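Long-range contacts in uncharacterized protein (Parabacteroides merdae, PDB 4R7F), which is of unknown function but has three immunoglobulin-like beta-sandwich domains, its N-terminal part resembling the first domain of the type 9 secretion system plug protein: residues A[48-53]-A[97-102]; A[54-59]-A[77-82]; A[67-72]-A[385-390]. All blocks are in the same frame, centred on the assembly; numbering follows the deposited sequence. Where two conformers were deposited one is given.

Contact 1. Residues A[48-53]-A[97-102]; sequences SGYTRY and SNYRLL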
ATOM      1  N   SER A  48     -15.682  35.138  13.845  1.00 87.58           N
ATOM      2  CA  SER A  48     -14.618  36.035  13.372  0.50 85.82           C
ATOM      3  C   SER A  48     -13.554  36.212  14.449  1.00 98.27           C
ATOM      4  O   SER A  48     -12.371  36.377  14.140  1.00 96.68           O
ATOM      5  CB  SER A  48     -15.189  37.392  12.936  0.50 73.20           C
ATOM      6  OG  SER A  48     -16.544  37.537  13.334  0.50 50.04           O
ATOM      7  N   GLY A  49     -13.985  36.171  15.711  1.00105.17           N
ATOM      8  CA  GLY A  49     -13.071  36.270  16.836  1.00104.74           C
ATOM      9  C   GLY A  49     -11.795  35.460  16.651  1.00121.51           C
ATOM     10  O   GLY A  49     -11.836  34.270  16.279  1.00107.30           O
ATOM     11  N   TYR A  50     -10.656  36.128  16.850  1.00127.12           N
ATOM     12  CA  TYR A  50      -9.461  35.435  17.293  1.00114.29           C
ATOM     13  C   TYR A  50      -9.723  35.144  18.771  1.00111.82           C
ATOM     14  O   TYR A  50     -10.309  35.971  19.511  1.00 76.18           O
ATOM     15  CB  TYR A  50      -8.154  36.233  17.122  1.00119.78           C
ATOM     16  CG  TYR A  50      -6.982  35.550  17.822  1.00122.06           C
ATOM     17  CD1 TYR A  50      -6.728  34.191  17.598  1.00128.82           C
ATOM     18  CD2 TYR A  50      -6.150  36.237  18.728  1.00100.05           C
ATOM     19  CE1 TYR A  50      -5.689  33.528  18.238  1.00138.43           C
ATOM     20  CE2 TYR A  50      -5.096  35.573  19.374  1.00118.56           C
ATOM     21  CZ  TYR A  50      -4.873  34.208  19.124  1.00133.98           C
ATOM     22  OH  TYR A  50      -3.864  33.474  19.727  1.00 93.34           O
ATOM     23  N   THR A  51      -9.316  33.942  19.165  1.00 88.48           N
ATOM     24  CA  THR A  51      -9.521  33.417  20.492  1.00 66.80           C
ATOM     25  C   THR A  51      -8.197  32.809  20.910  1.00 64.93           C
ATOM     26  O   THR A  51      -7.481  32.253  20.074  1.00 81.38           O
ATOM     27  CB  THR A  51     -10.608  32.336  20.430  1.00 69.99           C
ATOM     28  OG1 THR A  51     -11.830  32.928  19.985  1.00 65.80           O
ATOM     29  CG2 THR A  51     -10.825  31.658  21.777  1.00 62.82           C
ATOM     30  N   ARG A  52      -7.858  32.926  22.189  1.00 69.28           N
ATOM     31  CA  ARG A  52      -6.602  32.371  22.707  1.00 79.42           C
ATOM     32  C   ARG A  52      -6.852  30.956  23.198  1.00 59.38           C
ATOM     33  O   ARG A  52      -7.551  30.769  24.193  1.00 55.88           O
ATOM     34  CB  ARG A  52      -6.060  33.214  23.872  1.00 89.50           C
ATOM     35  CG  ARG A  52      -5.608  34.616  23.498  1.00110.72           C
ATOM     36  CD  ARG A  52      -4.220  34.627  22.870  1.00124.52           C
ATOM     37  NE  ARG A  52      -3.166  34.705  23.881  1.00126.80           N
ATOM     38  CZ  ARG A  52      -1.875  34.911  23.622  1.00114.16           C
ATOM     39  NH1 ARG A  52      -1.440  35.060  22.374  1.00117.84           N
ATOM     40  NH2 ARG A  52      -1.006  34.961  24.625  1.00 95.96           N
ATOM     41  N   TYR A  53      -6.304  29.960  22.501  1.00 59.00           N
ATOM     42  CA  TYR A  53      -6.390  28.589  22.996  1.00 53.39           C
ATOM     43  C   TYR A  53      -5.044  28.129  23.519  1.00 56.02           C
ATOM     44  O   TYR A  53      -4.003  28.444  22.944  1.00 51.60           O
ATOM     45  CB  TYR A  53      -6.833  27.609  21.911  1.00 51.06           C
ATOM     46  CG  TYR A  53      -8.156  27.902  21.255  1.00 41.91           C
ATOM     47  CD1 TYR A  53      -9.355  27.722  21.934  1.00 48.27           C
ATOM     48  CD2 TYR A  53      -8.217  28.282  19.909  1.00 46.63           C
ATOM     49  CE1 TYR A  53     -10.584  27.962  21.307  1.00 42.94           C
ATOM     50  CE2 TYR A  53      -9.438  28.513  19.273  1.00 40.11           C
ATOM     51  CZ  TYR A  53     -10.611  28.369  19.976  1.00 40.69           C
ATOM     52  OH  TYR A  53     -11.800  28.639  19.333  1.00 54.60           O
ATOM     53  N   SER A  97     -11.338  30.726  11.924  1.00 41.26           N
ATOM     54  CA  SER A  97      -9.877  30.755  11.933  1.00 48.13           C
ATOM     55  C   SER A  97      -9.395  29.289  11.975  1.00 41.24           C
ATOM     56  O   SER A  97     -10.042  28.434  12.530  1.00 43.00           O
ATOM     57  CB  SER A  97      -9.315  31.579  13.115  1.00 47.07           C
ATOM     58  OG  SER A  97     -10.107  32.719  13.433  1.00 50.57           O
ATOM     59  N   ASN A  98      -8.260  29.026  11.355  1.00 39.13           N
ATOM     60  CA  ASN A  98      -7.674  27.714  11.267  1.00 39.03           C
ATOM     61  C   ASN A  98      -6.394  27.694  12.080  1.00 45.22           C
ATOM     62  O   ASN A  98      -5.552  28.578  11.925  1.00 46.84           O
ATOM     63  CB  ASN A  98      -7.353  27.422   9.802  1.00 44.12           C
ATOM     64  CG  ASN A  98      -6.605  26.138   9.617  1.00 46.73           C
ATOM     65  OD1 ASN A  98      -5.473  26.124   9.106  1.00 45.76           O
ATOM     66  ND2 ASN A  98      -7.241  25.034  10.023  1.00 36.94           N
ATOM     67  N   TYR A  99      -6.249  26.666  12.911  1.00 38.64           N
ATOM     68  CA  TYR A  99      -5.196  26.553  13.913  1.00 35.44           C
ATOM     69  C   TYR A  99      -4.395  25.287  13.681  1.00 38.93           C
ATOM     70  O   TYR A  99      -4.910  24.266  13.234  1.00 44.78           O
ATOM     71  CB  TYR A  99      -5.804  26.465  15.304  1.00 35.82           C
ATOM     72  CG  TYR A  99      -6.557  27.707  15.730  1.00 46.23           C
ATOM     73  CD1 TYR A  99      -7.850  27.939  15.287  1.00 40.90           C
ATOM     74  CD2 TYR A  99      -5.967  28.661  16.582  1.00 48.40           C
ATOM     75  CE1 TYR A  99      -8.543  29.076  15.661  1.00 47.04           C
ATOM     76  CE2 TYR A  99      -6.659  29.809  16.973  1.00 46.24           C
ATOM     77  CZ  TYR A  99      -7.941  30.019  16.490  1.00 47.76           C
ATOM     78  OH  TYR A  99      -8.658  31.131  16.858  1.00 52.37           O
ATOM     79  N   ARG A 100      -3.131  25.345  14.027  1.00 39.96           N
ATOM     80  CA  ARG A 100      -2.200  24.258  13.777  1.00 48.37           C
ATOM     81  C   ARG A 100      -1.223  24.229  14.927  1.00 43.30           C
ATOM     82  O   ARG A 100      -0.653  25.253  15.285  1.00 48.04           O
ATOM     83  CB  ARG A 100      -1.474  24.502  12.479  1.00 45.85           C
ATOM     84  CG  ARG A 100      -0.504  23.421  12.057  1.00 57.49           C
ATOM     85  CD  ARG A 100      -0.484  23.399  10.531  1.00 69.24           C
ATOM     86  NE  ARG A 100       0.797  23.023   9.967  1.00 79.37           N
ATOM     87  CZ  ARG A 100       1.860  23.817   9.971  1.00 81.22           C
ATOM     88  NH1 ARG A 100       1.810  25.023  10.536  1.00 64.36           N
ATOM     89  NH2 ARG A 100       2.991  23.391   9.432  1.00 91.14           N
ATOM     90  N   LEU A 101      -1.092  23.048  15.515  1.00 49.03           N
ATOM     91  CA  LEU A 101      -0.163  22.749  16.584  1.00 46.05           C
ATOM     92  C   LEU A 101       0.609  21.529  16.137  1.00 47.14           C
ATOM     93  O   LEU A 101       0.012  20.490  15.829  1.00 39.50           O
ATOM     94  CB  LEU A 101      -0.929  22.439  17.868  1.00 44.28           C
ATOM     95  CG  LEU A 101      -0.144  21.872  19.045  1.00 44.94           C
ATOM     96  CD1 LEU A 101       0.846  22.890  19.584  1.00 56.36           C
ATOM     97  CD2 LEU A 101      -1.105  21.488  20.136  1.00 43.27           C
ATOM     98  N   LEU A 102       1.925  21.674  16.053  1.00 45.68           N
ATOM     99  CA  LEU A 102       2.809  20.550  15.823  1.00 40.57           C
ATOM    100  C   LEU A 102       3.438  20.113  17.146  1.00 41.91           C
ATOM    101  O   LEU A 102       3.812  20.946  17.988  1.00 41.60           O
ATOM    102  CB  LEU A 102       3.898  20.931  14.843  1.00 43.68           C
ATOM    103  CG  LEU A 102       3.395  21.479  13.522  1.00 49.99           C
ATOM    104  CD1 LEU A 102       4.572  21.804  12.618  1.00 57.47           C
ATOM    105  CD2 LEU A 102       2.465  20.479  12.868  1.00 51.39           C
TER
HETATM  106  O   HOH W   1     -11.571  31.006  17.021  1.00 51.89           O
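Tyr53 drives the edge of its ring into the face of Tyr99, and this T-shaped pair is the tight heart of the contact. The ring centroids are 5.0 Å apart and the planes stand at 75°. The leading edge is CD2–CE2, with Tyr53 CE2 only 3.5 Å from Tyr99 CZ, near the rim of the face. Both side chains set out toward the other segment, and with CG anti to the carbonyl carbon (chi1 -58° for Tyr53, -64° for Tyr99) they cross at about a right angle. Thr51 completes the packing by laying its CG2 over one face of the Tyr53 ring, threonine's methyl branch supplying the apolar contact, while Phe43 stacks on Tyr99.

Toward residues 48-50 the contact becomes looser and wetter. Tyr50, exposed and poorly ordered, meets Tyr99 edge to edge, its CE1 4.0 Å from Tyr99 CE2, and also stacks with Phe86. A water sits among the polar ends: it is 2.9 Å from Tyr99 OH and makes weaker bonds to Tyr53 OH and Gly49 O. Tyrosine suits both central positions because its ring fills the interior while its hydroxyl reaches this water. Ser97 OG is buried without a partner in the model; the carbonyl oxygen Gly49 O is 3.7 Å from it.

Residues 48-53 carry the chain from strand 39-46, a neighbour of 96-103 in one sheet, to strand 53-60 in the other. Such a sheet-to-sheet connection, with aromatic side chains packed under it, is consistent with the immunoglobulin-like beta sandwich to which this region probably belongs.

Contact 2. Residues A[54-59]-A[77-82]; sequences AYNVVH and GFQGTT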
ATOM      1  N   ALA A  54      -5.091  27.363  24.603  1.00 51.00           N
ATOM      2  CA  ALA A  54      -3.922  26.752  25.197  1.00 52.72           C
ATOM      3  C   ALA A  54      -4.145  25.231  25.402  1.00 45.57           C
ATOM      4  O   ALA A  54      -5.275  24.764  25.438  1.00 38.37           O
ATOM      5  CB  ALA A  54      -3.637  27.432  26.531  1.00 51.32           C
ATOM      6  N   TYR A  55      -3.077  24.458  25.568  1.00 51.51           N
ATOM      7  CA  TYR A  55      -3.226  22.997  25.734  1.00 44.45           C
ATOM      8  C   TYR A  55      -2.451  22.397  26.904  1.00 43.92           C
ATOM      9  O   TYR A  55      -1.469  22.967  27.349  1.00 39.50           O
ATOM     10  CB  TYR A  55      -2.818  22.281  24.445  1.00 38.65           C
ATOM     11  CG  TYR A  55      -1.369  22.442  24.075  1.00 41.20           C
ATOM     12  CD1 TYR A  55      -0.939  23.578  23.400  1.00 47.13           C
ATOM     13  CD2 TYR A  55      -0.432  21.458  24.364  1.00 40.39           C
ATOM     14  CE1 TYR A  55       0.384  23.745  23.042  1.00 43.47           C
ATOM     15  CE2 TYR A  55       0.903  21.614  23.996  1.00 43.96           C
ATOM     16  CZ  TYR A  55       1.304  22.771  23.341  1.00 46.79           C
ATOM     17  OH  TYR A  55       2.610  22.987  22.967  1.00 46.50           O
ATOM     18  N   ASN A  56      -2.941  21.252  27.392  1.00 41.25           N
ATOM     19  CA  ASN A  56      -2.230  20.381  28.316  1.00 43.84           C
ATOM     20  C   ASN A  56      -1.909  19.025  27.693  1.00 46.02           C
ATOM     21  O   ASN A  56      -2.711  18.468  26.933  1.00 39.70           O
ATOM     22  CB  ASN A  56      -3.071  20.074  29.558  1.00 49.94           C
ATOM     23  CG  ASN A  56      -3.530  21.305  30.275  1.00 55.02           C
ATOM     24  OD1 ASN A  56      -2.817  22.303  30.395  1.00 60.57           O
ATOM     25  ND2 ASN A  56      -4.733  21.234  30.780  1.00 61.61           N
ATOM     26  N   VAL A  57      -0.774  18.463  28.093  1.00 41.36           N
ATOM     27  CA  VAL A  57      -0.348  17.147  27.672  1.00 39.95           C
ATOM     28  C   VAL A  57      -0.678  16.145  28.779  1.00 42.64           C
ATOM     29  O   VAL A  57      -0.276  16.317  29.942  1.00 40.38           O
ATOM     30  CB  VAL A  57       1.154  17.166  27.346  1.00 38.90           C
ATOM     31  CG1 VAL A  57       1.630  15.830  26.823  1.00 41.75           C
ATOM     32  CG2 VAL A  57       1.424  18.243  26.309  1.00 42.47           C
ATOM     33  N   VAL A  58      -1.432  15.105  28.420  1.00 40.24           N
ATOM     34  CA  VAL A  58      -1.778  14.041  29.363  1.00 33.33           C
ATOM     35  C   VAL A  58      -1.135  12.755  28.901  1.00 38.63           C
ATOM     36  O   VAL A  58      -1.341  12.309  27.770  1.00 33.25           O
ATOM     37  CB  VAL A  58      -3.289  13.816  29.494  1.00 34.96           C
ATOM     38  CG1 VAL A  58      -3.558  12.648  30.416  1.00 37.50           C
ATOM     39  CG2 VAL A  58      -4.001  15.060  30.029  1.00 37.89           C
ATOM     40  N   HIS A  59      -0.333  12.160  29.773  1.00 40.03           N
ATOM     41  CA  HIS A  59       0.249  10.894  29.451  1.00 37.40           C
ATOM     42  C   HIS A  59      -0.705   9.771  29.887  1.00 40.43           C
ATOM     43  O   HIS A  59      -1.182   9.773  31.034  1.00 32.43           O
ATOM     44  CB  HIS A  59       1.607  10.708  30.102  1.00 35.56           C
ATOM     45  CG  HIS A  59       2.292   9.463  29.643  1.00 37.51           C
ATOM     46  ND1 HIS A  59       2.167   8.258  30.301  1.00 35.82           N
ATOM     47  CD2 HIS A  59       3.032   9.212  28.539  1.00 36.81           C
ATOM     48  CE1 HIS A  59       2.856   7.337  29.655  1.00 37.98           C
ATOM     49  NE2 HIS A  59       3.365   7.883  28.566  1.00 29.53           N
ATOM     50  N   GLY A  77       8.917  21.041  29.225  1.00 54.39           N
ATOM     51  CA  GLY A  77       8.084  22.186  28.884  1.00 50.51           C
ATOM     52  C   GLY A  77       6.909  22.301  29.829  1.00 58.50           C
ATOM     53  O   GLY A  77       6.694  21.434  30.677  1.00 53.35           O
ATOM     54  N   PHE A  78       6.132  23.373  29.676  1.00 66.39           N
ATOM     55  CA  PHE A  78       5.038  23.658  30.608  1.00 63.66           C
ATOM     56  C   PHE A  78       3.657  23.286  30.061  1.00 53.85           C
ATOM     57  O   PHE A  78       3.414  23.261  28.850  1.00 60.57           O
ATOM     58  CB  PHE A  78       5.047  25.140  31.001  1.00 68.75           C
ATOM     59  CG  PHE A  78       6.371  25.620  31.522  1.00 84.87           C
ATOM     60  CD1 PHE A  78       6.858  25.166  32.749  1.00 91.84           C
ATOM     61  CD2 PHE A  78       7.135  26.531  30.790  1.00 91.34           C
ATOM     62  CE1 PHE A  78       8.079  25.607  33.234  1.00 90.15           C
ATOM     63  CE2 PHE A  78       8.353  26.976  31.276  1.00 93.65           C
ATOM     64  CZ  PHE A  78       8.825  26.510  32.497  1.00 91.06           C
ATOM     65  N   GLN A  79       2.756  22.999  30.989  1.00 49.32           N
ATOM     66  CA  GLN A  79       1.354  22.904  30.691  1.00 47.86           C
ATOM     67  C   GLN A  79       0.842  24.288  30.380  1.00 57.48           C
ATOM     68  O   GLN A  79       1.419  25.291  30.818  1.00 57.74           O
ATOM     69  CB  GLN A  79       0.585  22.371  31.894  1.00 47.15           C
ATOM     70  CG  GLN A  79       0.929  20.946  32.297  1.00 51.57           C
ATOM     71  CD  GLN A  79       0.424  19.882  31.329  1.00 56.05           C
ATOM     72  OE1 GLN A  79       0.499  20.038  30.100  1.00 42.70           O
ATOM     73  NE2 GLN A  79      -0.047  18.763  31.885  1.00 51.24           N
ATOM     74  N   GLY A  80      -0.256  24.342  29.642  1.00 58.62           N
ATOM     75  CA  GLY A  80      -0.940  25.604  29.392  1.00 52.10           C
ATOM     76  C   GLY A  80      -0.255  26.482  28.362  1.00 45.83           C
ATOM     77  O   GLY A  80      -0.345  27.690  28.425  1.00 53.74           O
ATOM     78  N   THR A  81       0.405  25.866  27.389  1.00 53.72           N
ATOM     79  CA  THR A  81       1.049  26.618  26.345  1.00 50.14           C
ATOM     80  C   THR A  81       0.047  27.149  25.315  1.00 59.50           C
ATOM     81  O   THR A  81      -0.932  26.479  24.976  1.00 61.14           O
ATOM     82  CB  THR A  81       2.056  25.744  25.610  1.00 52.85           C
ATOM     83  OG1 THR A  81       2.839  25.015  26.567  1.00 58.85           O
ATOM     84  CG2 THR A  81       2.919  26.605  24.694  1.00 46.86           C
ATOM     85  N   THR A  82       0.343  28.345  24.813  1.00 54.08           N
ATOM     86  CA  THR A  82      -0.535  28.979  23.831  0.50 52.65           C
ATOM     87  C   THR A  82      -0.356  28.383  22.424  1.00 52.91           C
ATOM     88  O   THR A  82       0.703  27.902  22.026  1.00 56.35           O
ATOM     89  CB  THR A  82      -0.402  30.531  23.832  0.50 54.22           C
ATOM     90  OG1 THR A  82      -0.649  31.021  25.150  0.50 46.49           O
ATOM     91  CG2 THR A  82      -1.427  31.189  22.904  0.50 51.52           C
TER
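This is a short antiparallel pairing ending in a G1 beta bulge: strand 81-82 lies along one edge of strand 53-60, in the sheet that also holds 114-122 and 129-138. Tyr55 and Thr81 form the hydrogen-bonded pair, Tyr55 N giving to Thr81 O at 3.0 Å; Ala54 and Thr82, on the side away from the bulge, form the non-hydrogen-bonded pair. At the bulge Tyr55 O accepts from Gly80 N at 2.9 Å and, more weakly, from Thr81 N at 3.5 Å. Glycine suits the first bulge position, where phi is positive (76°).

Beyond the bulge, the Gln79 side chain replaces a paired backbone. Bent at chi2 (-71°), it turns its amide to Val57: OE1 accepts from Val57 N on a lone pair at 2.9 Å and NE2 gives to Val57 O at 3.1 Å. Glutamine is apt here, offering a donor and an acceptor side by side. On one face of the sheet Tyr55 and Thr81 lie alongside, with Tyr55 CE1 3.7 Å from Thr81 CB.

Strand 114-122 pairs with the opposite edge of 53-60, Leu101 and Leu103 pack against Tyr55, and helix 71-74 touches Gln79 through Pro71 and Tyr74, whose hydroxyl also bonds to Val57 O.

Contact 3. Residues A[67-72]-A[385-390]; sequences SQLSPI and ARYDRL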
ATOM      1  N   SER A  67      -2.009   7.797  32.950  1.00 37.49           N
ATOM      2  CA  SER A  67      -0.997   7.069  33.692  1.00 44.43           C
ATOM      3  C   SER A  67      -0.748   7.807  35.019  1.00 42.77           C
ATOM      4  O   SER A  67      -1.267   8.898  35.236  1.00 37.68           O
ATOM      5  CB  SER A  67       0.285   6.936  32.869  1.00 38.07           C
ATOM      6  OG  SER A  67       1.020   8.134  32.880  1.00 34.71           O
ATOM      7  N   GLN A  68       0.053   7.211  35.888  1.00 38.17           N
ATOM      8  CA  GLN A  68       0.439   7.858  37.140  1.00 43.86           C
ATOM      9  C   GLN A  68       1.636   8.826  36.979  1.00 41.35           C
ATOM     10  O   GLN A  68       2.123   9.370  37.951  1.00 49.64           O
ATOM     11  CB  GLN A  68       0.737   6.787  38.195  1.00 42.37           C
ATOM     12  CG  GLN A  68       2.067   6.092  37.982  1.00 52.03           C
ATOM     13  CD  GLN A  68       2.273   4.923  38.926  1.00 72.72           C
ATOM     14  OE1 GLN A  68       2.487   5.100  40.135  1.00 66.02           O
ATOM     15  NE2 GLN A  68       2.223   3.715  38.380  1.00 89.19           N
ATOM     16  N   LEU A  69       2.109   9.059  35.764  1.00 35.78           N
ATOM     17  CA  LEU A  69       3.283   9.886  35.583  1.00 40.45           C
ATOM     18  C   LEU A  69       2.920  11.333  35.797  1.00 45.55           C
ATOM     19  O   LEU A  69       1.802  11.728  35.476  1.00 45.32           O
ATOM     20  CB  LEU A  69       3.886   9.740  34.186  1.00 34.21           C
ATOM     21  CG  LEU A  69       4.376   8.375  33.751  1.00 36.45           C
ATOM     22  CD1 LEU A  69       5.098   8.551  32.443  1.00 41.36           C
ATOM     23  CD2 LEU A  69       5.340   7.826  34.787  1.00 38.81           C
ATOM     24  N   SER A  70       3.873  12.102  36.346  1.00 50.39           N
ATOM     25  CA  SER A  70       3.750  13.558  36.483  0.50 46.76           C
ATOM     26  C   SER A  70       4.406  14.219  35.268  1.00 48.02           C
ATOM     27  O   SER A  70       5.306  13.645  34.672  1.00 52.18           O
ATOM     28  CB  SER A  70       4.427  14.054  37.771  0.50 52.21           C
ATOM     29  OG  SER A  70       3.954  13.373  38.924  0.50 47.71           O
ATOM     30  N   PRO A  71       3.957  15.431  34.892  1.00 43.68           N
ATOM     31  CA  PRO A  71       4.493  16.085  33.701  1.00 46.07           C
ATOM     32  C   PRO A  71       6.001  16.098  33.555  1.00 51.00           C
ATOM     33  O   PRO A  71       6.504  15.954  32.435  1.00 53.80           O
ATOM     34  CB  PRO A  71       3.977  17.514  33.830  1.00 52.14           C
ATOM     35  CG  PRO A  71       2.685  17.372  34.547  1.00 47.52           C
ATOM     36  CD  PRO A  71       2.906  16.253  35.529  1.00 45.63           C
ATOM     37  N   ILE A  72       6.733  16.260  34.650  1.00 48.07           N
ATOM     38  CA  ILE A  72       8.211  16.329  34.532  1.00 57.20           C
ATOM     39  C   ILE A  72       8.796  14.980  34.081  1.00 60.22           C
ATOM     40  O   ILE A  72       9.816  14.941  33.387  1.00 57.89           O
ATOM     41  CB  ILE A  72       8.910  16.900  35.811  1.00 68.41           C
ATOM     42  CG1 ILE A  72      10.339  17.400  35.478  1.00 67.89           C
ATOM     43  CG2 ILE A  72       8.878  15.914  36.987  1.00 52.22           C
ATOM     44  CD1 ILE A  72      10.391  18.516  34.432  1.00 86.07           C
ATOM     45  N   ALA A 385       7.323  -1.321  36.799  1.00 52.28           N
ATOM     46  CA  ALA A 385       7.402  -0.135  35.910  1.00 44.12           C
ATOM     47  C   ALA A 385       6.202   0.739  36.186  1.00 40.94           C
ATOM     48  O   ALA A 385       5.152   0.231  36.587  1.00 36.01           O
ATOM     49  CB  ALA A 385       7.441  -0.536  34.438  1.00 46.84           C
ATOM     50  N   ARG A 386       6.336   2.043  35.995  1.00 43.62           N
ATOM     51  CA  ARG A 386       5.289   2.961  36.442  1.00 45.73           C
ATOM     52  C   ARG A 386       4.273   3.296  35.345  1.00 46.83           C
ATOM     53  O   ARG A 386       3.272   3.980  35.607  1.00 45.84           O
ATOM     54  CB  ARG A 386       5.928   4.238  36.993  1.00 55.53           C
ATOM     55  CG  ARG A 386       6.843   4.006  38.185  1.00 63.32           C
ATOM     56  CD  ARG A 386       7.636   5.252  38.591  1.00 60.23           C
ATOM     57  NE  ARG A 386       6.920   6.539  38.474  1.00 52.86           N
ATOM     58  CZ  ARG A 386       5.904   6.918  39.248  1.00 51.39           C
ATOM     59  NH1 ARG A 386       5.423   6.097  40.167  1.00 59.85           N
ATOM     60  NH2 ARG A 386       5.341   8.118  39.102  1.00 47.35           N
ATOM     61  N   TYR A 387       4.535   2.838  34.118  1.00 40.99           N
ATOM     62  CA  TYR A 387       3.751   3.246  32.940  1.00 32.74           C
ATOM     63  C   TYR A 387       3.957   2.291  31.766  1.00 40.16           C
ATOM     64  O   TYR A 387       4.907   1.502  31.744  1.00 45.92           O
ATOM     65  CB  TYR A 387       4.073   4.681  32.515  1.00 31.07           C
ATOM     66  CG  TYR A 387       5.391   4.836  31.808  1.00 34.62           C
ATOM     67  CD1 TYR A 387       6.598   4.770  32.516  1.00 43.53           C
ATOM     68  CD2 TYR A 387       5.447   4.996  30.426  1.00 34.16           C
ATOM     69  CE1 TYR A 387       7.830   4.865  31.862  1.00 47.53           C
ATOM     70  CE2 TYR A 387       6.675   5.110  29.762  1.00 38.69           C
ATOM     71  CZ  TYR A 387       7.860   5.053  30.483  1.00 35.65           C
ATOM     72  OH  TYR A 387       9.072   5.184  29.839  1.00 34.01           O
ATOM     73  N   ASP A 388       3.027   2.358  30.819  1.00 37.47           N
ATOM     74  CA  ASP A 388       3.040   1.529  29.634  1.00 33.53           C
ATOM     75  C   ASP A 388       3.848   2.216  28.533  1.00 37.13           C
ATOM     76  O   ASP A 388       3.432   3.252  27.991  1.00 33.89           O
ATOM     77  CB  ASP A 388       1.628   1.319  29.109  1.00 34.97           C
ATOM     78  CG  ASP A 388       0.804   0.362  29.955  1.00 39.29           C
ATOM     79  OD1 ASP A 388       1.365  -0.547  30.582  1.00 41.69           O
ATOM     80  OD2 ASP A 388      -0.437   0.502  29.961  1.00 35.69           O
ATOM     81  N   ARG A 389       4.983   1.607  28.195  1.00 36.79           N
ATOM     82  CA  ARG A 389       5.762   1.997  27.020  1.00 35.49           C
ATOM     83  C   ARG A 389       5.177   1.391  25.782  1.00 30.19           C
ATOM     84  O   ARG A 389       4.647   0.271  25.815  1.00 36.39           O
ATOM     85  CB  ARG A 389       7.205   1.535  27.157  1.00 33.40           C
ATOM     86  CG  ARG A 389       7.950   2.256  28.267  1.00 36.45           C
ATOM     87  CD  ARG A 389       9.179   1.483  28.699  1.00 42.09           C
ATOM     88  NE  ARG A 389      10.205   1.486  27.655  1.00 38.64           N
ATOM     89  CZ  ARG A 389      11.312   0.748  27.709  1.00 37.05           C
ATOM     90  NH1 ARG A 389      11.501  -0.083  28.715  1.00 36.32           N
ATOM     91  NH2 ARG A 389      12.223   0.807  26.751  1.00 31.11           N
ATOM     92  N   LEU A 390       5.286   2.134  24.692  1.00 27.85           N
ATOM     93  CA  LEU A 390       4.868   1.665  23.416  1.00 29.38           C
ATOM     94  C   LEU A 390       6.141   1.276  22.661  1.00 30.35           C
ATOM     95  O   LEU A 390       6.880   2.142  22.210  1.00 30.68           O
ATOM     96  CB  LEU A 390       4.089   2.778  22.713  1.00 27.19           C
ATOM     97  CG  LEU A 390       3.642   2.529  21.278  1.00 27.53           C
ATOM     98  CD1 LEU A 390       2.828   1.261  21.233  1.00 31.00           C
ATOM     99  CD2 LEU A 390       2.848   3.682  20.674  1.00 29.35           C
TER
HETATM  100  O   HOH W   2       0.592   4.402  35.227  1.00 32.98           O
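Leu69 sets its CD1 methyl over one face of the Tyr387 ring, a CH-pi contact 4.1 Å from the centroid and 24° off the ring normal; His59 meets the same ring with its plane steeply inclined. The branched apolar end of Leu69 suits the broad tyrosine face. Over one face of the Arg386 guanidinium lies Gln68 CG. The Gln68 amide plane is turned 58° from the guanidinium, and its OE1 stands 3.1 Å from Arg386 NH1.

The contact joins the loop leading into helix 71-74, within the region matching the first domain of the type 9 secretion system plug protein family, to the turn of the 373-380/389-397 hairpin. The loop is shaped by an ST turn, in which Ser67 OG accepts from Leu69 N at 3.2 Å; serine's short hydroxyl reaches back to that N-H and also bonds to His59 ND1.

Gln68 is long enough to cross to the hairpin turn. Its NE2 gives to Arg386 O at 3.0 Å, a bent bond (133°) tilted from the carbonyl plane. The same oxygen takes a second bond from a water 2.7 Å away, which accepts from Gln68 N. Arg386, bent at chi3, directs NE to a salt bridge with Glu73 of helix 71-74.

The three contacts form a row, the centres of contacts 1 and 2 and of contacts 2 and 3 each about 16 Å apart, whereas the centres of contacts 1 and 3 are about 30 Å apart, with nearest atoms about 15 Å. Strand 53-60 is the common thread. Near its start, Leu101 CD1 of contact 1 packs 3.6 Å from Tyr55 CE1 of contact 2; near its end, His59 CE1 lies 3.6 Å from Tyr387 CD2 of contact 3. Contacts 1 and 2 belong wholly to the region matching the plug protein family, but contact 3 ties it to residues over 300 positions later. None of the magnesium ligands Glu223, Asp269, Asp271 and Gln371 belongs to these segments.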